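Local coordinates for cystathionine beta-lyase family protein, YNBB B.subtilis ortholog (Clostridium acetobutylicum, PDB 3HVY) that carries pyridoxal phosphate on a lysine and is probably a lyase of the methionine gamma-lyase family, possibly involved in aluminium resistance, at residues E25-D30 with A312-L317. Residues are numbered along the deposited sequence; the frame is centred on the assembly and turned at random.
Sequences ERALND and ARIMEL
Arg313 sends its CG anti to the backbone N (chi1 -173°) and then bends at chi2, which swings the guanidinium across to Asp30 on the facing helix; Asp30, a short acid with CG beside its backbone N (chi1 -72°), offers OD2 in return. Arg313 NE lies 2.8 Å and Arg313 NH2 3.0 Å from Asp30 OD2, so a single oxygen takes both bonds, from one face of the carboxylate, whose plane is turned 55° from the guanidinium. Arginine suits this place because its third nitrogen still has work to do: Arg313 NH1 bonds Glu316 OE1, at 2.9 Å, so two acids fix the rotation of the flat group. Tyr326 adds a cation-pi contact.

In this PLP enzyme, whose family has the fold type I architecture, the pairing joins helix 18-55 to the end of the long helix 287-317, their local axes 8.8 Å apart with 136° between their N-to-C directions. Ala27, small enough for close approach, sets its CB 3.7 Å from Ile314 CB, while Ile314 also packs on Val418 and Leu422 of helix 411-422. Leu317, apolar and branched, reaches two arginines with its two methyls: Leu317 CD1 sits 3.9 Å above the centre of the Arg26 guanidinium, and CD2 lies over a face of that of Arg313, toward its rim. A water links Arg26 NH1 to Leu317 O, accepting from the first and donating to the second.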
ATOM      1  N   GLU D  25      -4.425 -35.013 -25.629  1.00 35.21           N
ATOM      2  CA  GLU D  25      -5.241 -36.067 -25.039  1.00 36.64           C
ATOM      3  C   GLU D  25      -4.342 -37.209 -24.570  1.00 36.19           C
ATOM      4  O   GLU D  25      -4.520 -37.713 -23.476  1.00 37.57           O
ATOM      5  CB  GLU D  25      -6.356 -36.587 -25.997  1.00 35.21           C
ATOM      6  N   ARG D  26      -3.377 -37.620 -25.391  1.00 35.75           N
ATOM      7  CA  ARG D  26      -2.504 -38.724 -25.016  1.00 33.73           C
ATOM      8  C   ARG D  26      -1.678 -38.336 -23.800  1.00 31.95           C
ATOM      9  O   ARG D  26      -1.643 -39.057 -22.829  1.00 34.35           O
ATOM     10  CB  ARG D  26      -1.587 -39.119 -26.175  1.00 35.00           C
ATOM     11  CG  ARG D  26      -2.345 -39.710 -27.418  1.00 40.87           C
ATOM     12  CD  ARG D  26      -1.414 -39.899 -28.643  1.00 39.77           C
ATOM     13  NE  ARG D  26      -0.296 -40.717 -28.226  1.00 34.66           N
ATOM     14  CZ  ARG D  26       0.953 -40.655 -28.687  1.00 39.19           C
ATOM     15  NH1 ARG D  26       1.295 -39.817 -29.650  1.00 33.19           N
ATOM     16  NH2 ARG D  26       1.876 -41.460 -28.158  1.00 37.28           N
ATOM     17  N   ALA D  27      -1.046 -37.170 -23.844  1.00 32.79           N
ATOM     18  CA  ALA D  27      -0.192 -36.710 -22.738  1.00 32.30           C
ATOM     19  C   ALA D  27      -0.972 -36.636 -21.421  1.00 32.16           C
ATOM     20  O   ALA D  27      -0.515 -37.061 -20.366  1.00 31.15           O
ATOM     21  CB  ALA D  27       0.459 -35.341 -23.098  1.00 29.32           C
ATOM     22  N   LEU D  28      -2.179 -36.126 -21.484  1.00 31.53           N
ATOM     23  CA  LEU D  28      -2.955 -35.975 -20.270  1.00 34.19           C
ATOM     24  C   LEU D  28      -3.223 -37.346 -19.664  1.00 35.05           C
ATOM     25  O   LEU D  28      -3.032 -37.563 -18.455  1.00 32.23           O
ATOM     26  CB  LEU D  28      -4.242 -35.191 -20.534  1.00 36.05           C
ATOM     27  CG  LEU D  28      -4.898 -34.626 -19.265  1.00 45.84           C
ATOM     28  CD1 LEU D  28      -4.013 -33.480 -18.679  1.00 45.38           C
ATOM     29  CD2 LEU D  28      -6.340 -34.132 -19.537  1.00 44.65           C
ATOM     30  N   ASN D  29      -3.615 -38.300 -20.496  1.00 35.18           N
ATOM     31  CA  ASN D  29      -3.811 -39.661 -19.973  1.00 35.30           C
ATOM     32  C   ASN D  29      -2.541 -40.238 -19.411  1.00 31.02           C
ATOM     33  O   ASN D  29      -2.550 -40.878 -18.407  1.00 31.67           O
ATOM     34  CB  ASN D  29      -4.324 -40.595 -21.068  1.00 38.53           C
ATOM     35  CG  ASN D  29      -5.756 -40.296 -21.423  1.00 54.09           C
ATOM     36  OD1 ASN D  29      -6.524 -39.844 -20.556  1.00 59.32           O
ATOM     37  ND2 ASN D  29      -6.131 -40.514 -22.695  1.00 59.74           N
ATOM     38  N   ASP D  30      -1.435 -40.036 -20.101  1.00 31.57           N
ATOM     39  CA  ASP D  30      -0.167 -40.589 -19.667  1.00 28.51           C
ATOM     40  C   ASP D  30       0.292 -40.086 -18.327  1.00 28.13           C
ATOM     41  O   ASP D  30       0.989 -40.798 -17.592  1.00 28.00           O
ATOM     42  CB  ASP D  30       0.926 -40.287 -20.703  1.00 26.23           C
ATOM     43  CG  ASP D  30       0.785 -41.095 -21.991  1.00 30.63           C
ATOM     44  OD1 ASP D  30      -0.001 -42.039 -22.011  1.00 33.40           O
ATOM     45  OD2 ASP D  30       1.514 -40.811 -22.991  1.00 31.65           O
ATOM     46  N   ALA D 312       6.788 -32.011 -20.138  1.00 26.20           N
ATOM     47  CA  ALA D 312       7.701 -33.124 -20.359  1.00 26.59           C
ATOM     48  C   ALA D 312       7.083 -34.208 -21.266  1.00 27.29           C
ATOM     49  O   ALA D 312       7.712 -34.650 -22.208  1.00 27.47           O
ATOM     50  CB  ALA D 312       8.125 -33.776 -18.966  1.00 26.02           C
ATOM     51  N   ARG D 313       5.878 -34.677 -20.923  1.00 28.23           N
ATOM     52  CA  ARG D 313       5.261 -35.744 -21.703  1.00 27.36           C
ATOM     53  C   ARG D 313       4.835 -35.296 -23.082  1.00 28.18           C
ATOM     54  O   ARG D 313       5.169 -35.966 -24.061  1.00 28.67           O
ATOM     55  CB  ARG D 313       4.082 -36.407 -21.013  1.00 29.76           C
ATOM     56  CG  ARG D 313       3.573 -37.625 -21.758  1.00 28.58           C
ATOM     57  CD  ARG D 313       4.689 -38.608 -22.089  1.00 22.80           C
ATOM     58  NE  ARG D 313       4.161 -39.945 -22.464  1.00 29.90           N
ATOM     59  CZ  ARG D 313       4.892 -40.989 -22.862  1.00 27.67           C
ATOM     60  NH1 ARG D 313       6.236 -40.925 -22.983  1.00 31.79           N
ATOM     61  NH2 ARG D 313       4.264 -42.102 -23.221  1.00 30.05           N
ATOM     62  N   ILE D 314       4.138 -34.158 -23.183  1.00 32.50           N
ATOM     63  CA  ILE D 314       3.673 -33.735 -24.490  1.00 30.62           C
ATOM     64  C   ILE D 314       4.833 -33.383 -25.444  1.00 29.10           C
ATOM     65  O   ILE D 314       4.783 -33.724 -26.613  1.00 30.98           O
ATOM     66  CB  ILE D 314       2.604 -32.632 -24.432  1.00 30.46           C
ATOM     67  CG1 ILE D 314       1.797 -32.631 -25.751  1.00 31.67           C
ATOM     68  CG2 ILE D 314       3.216 -31.226 -24.109  1.00 25.86           C
ATOM     69  CD1 ILE D 314       0.617 -31.556 -25.775  1.00 29.37           C
HETATM   70  N   MSE D 315       5.896 -32.760 -24.963  1.00 28.33           N
HETATM   71  CA  MSE D 315       6.990 -32.414 -25.871  1.00 27.48           C
HETATM   72  C   MSE D 315       7.687 -33.720 -26.304  1.00 28.79           C
HETATM   73  O   MSE D 315       8.166 -33.856 -27.422  1.00 29.62           O
HETATM   74  CB  MSE D 315       7.960 -31.433 -25.211  1.00 28.74           C
HETATM   75  CG  MSE D 315       7.327 -30.093 -24.805  1.00 32.94           C
HETATM   76 SE   MSE D 315       6.502 -29.211 -26.300  0.75 30.99          SE
HETATM   77  CE  MSE D 315       8.104 -28.647 -27.249  1.00 28.37           C
ATOM     78  N   GLU D 316       7.742 -34.686 -25.398  1.00 28.39           N
ATOM     79  CA  GLU D 316       8.276 -36.005 -25.736  1.00 28.62           C
ATOM     80  C   GLU D 316       7.405 -36.726 -26.799  1.00 30.24           C
ATOM     81  O   GLU D 316       7.934 -37.267 -27.783  1.00 27.05           O
ATOM     82  CB  GLU D 316       8.385 -36.825 -24.475  1.00 30.61           C
ATOM     83  CG  GLU D 316       8.789 -38.245 -24.617  1.00 29.94           C
ATOM     84  CD  GLU D 316       9.180 -38.812 -23.293  1.00 40.38           C
ATOM     85  OE1 GLU D 316       8.299 -39.010 -22.423  1.00 28.05           O
ATOM     86  OE2 GLU D 316      10.388 -39.000 -23.125  1.00 33.56           O
ATOM     87  N   LEU D 317       6.082 -36.689 -26.621  1.00 28.45           N
ATOM     88  CA  LEU D 317       5.178 -37.210 -27.635  1.00 28.75           C
ATOM     89  C   LEU D 317       5.429 -36.551 -28.993  1.00 30.17           C
ATOM     90  O   LEU D 317       5.293 -37.186 -30.044  1.00 28.23           O
ATOM     91  CB  LEU D 317       3.724 -37.030 -27.216  1.00 31.70           C
ATOM     92  CG  LEU D 317       3.270 -37.779 -25.983  1.00 34.76           C
ATOM     93  CD1 LEU D 317       1.744 -37.959 -25.959  1.00 32.99           C
ATOM     94  CD2 LEU D 317       3.995 -39.128 -25.948  1.00 27.52           C
TER
HETATM   95  O   HOH W   1       4.165 -39.547 -30.146  1.00 28.79           O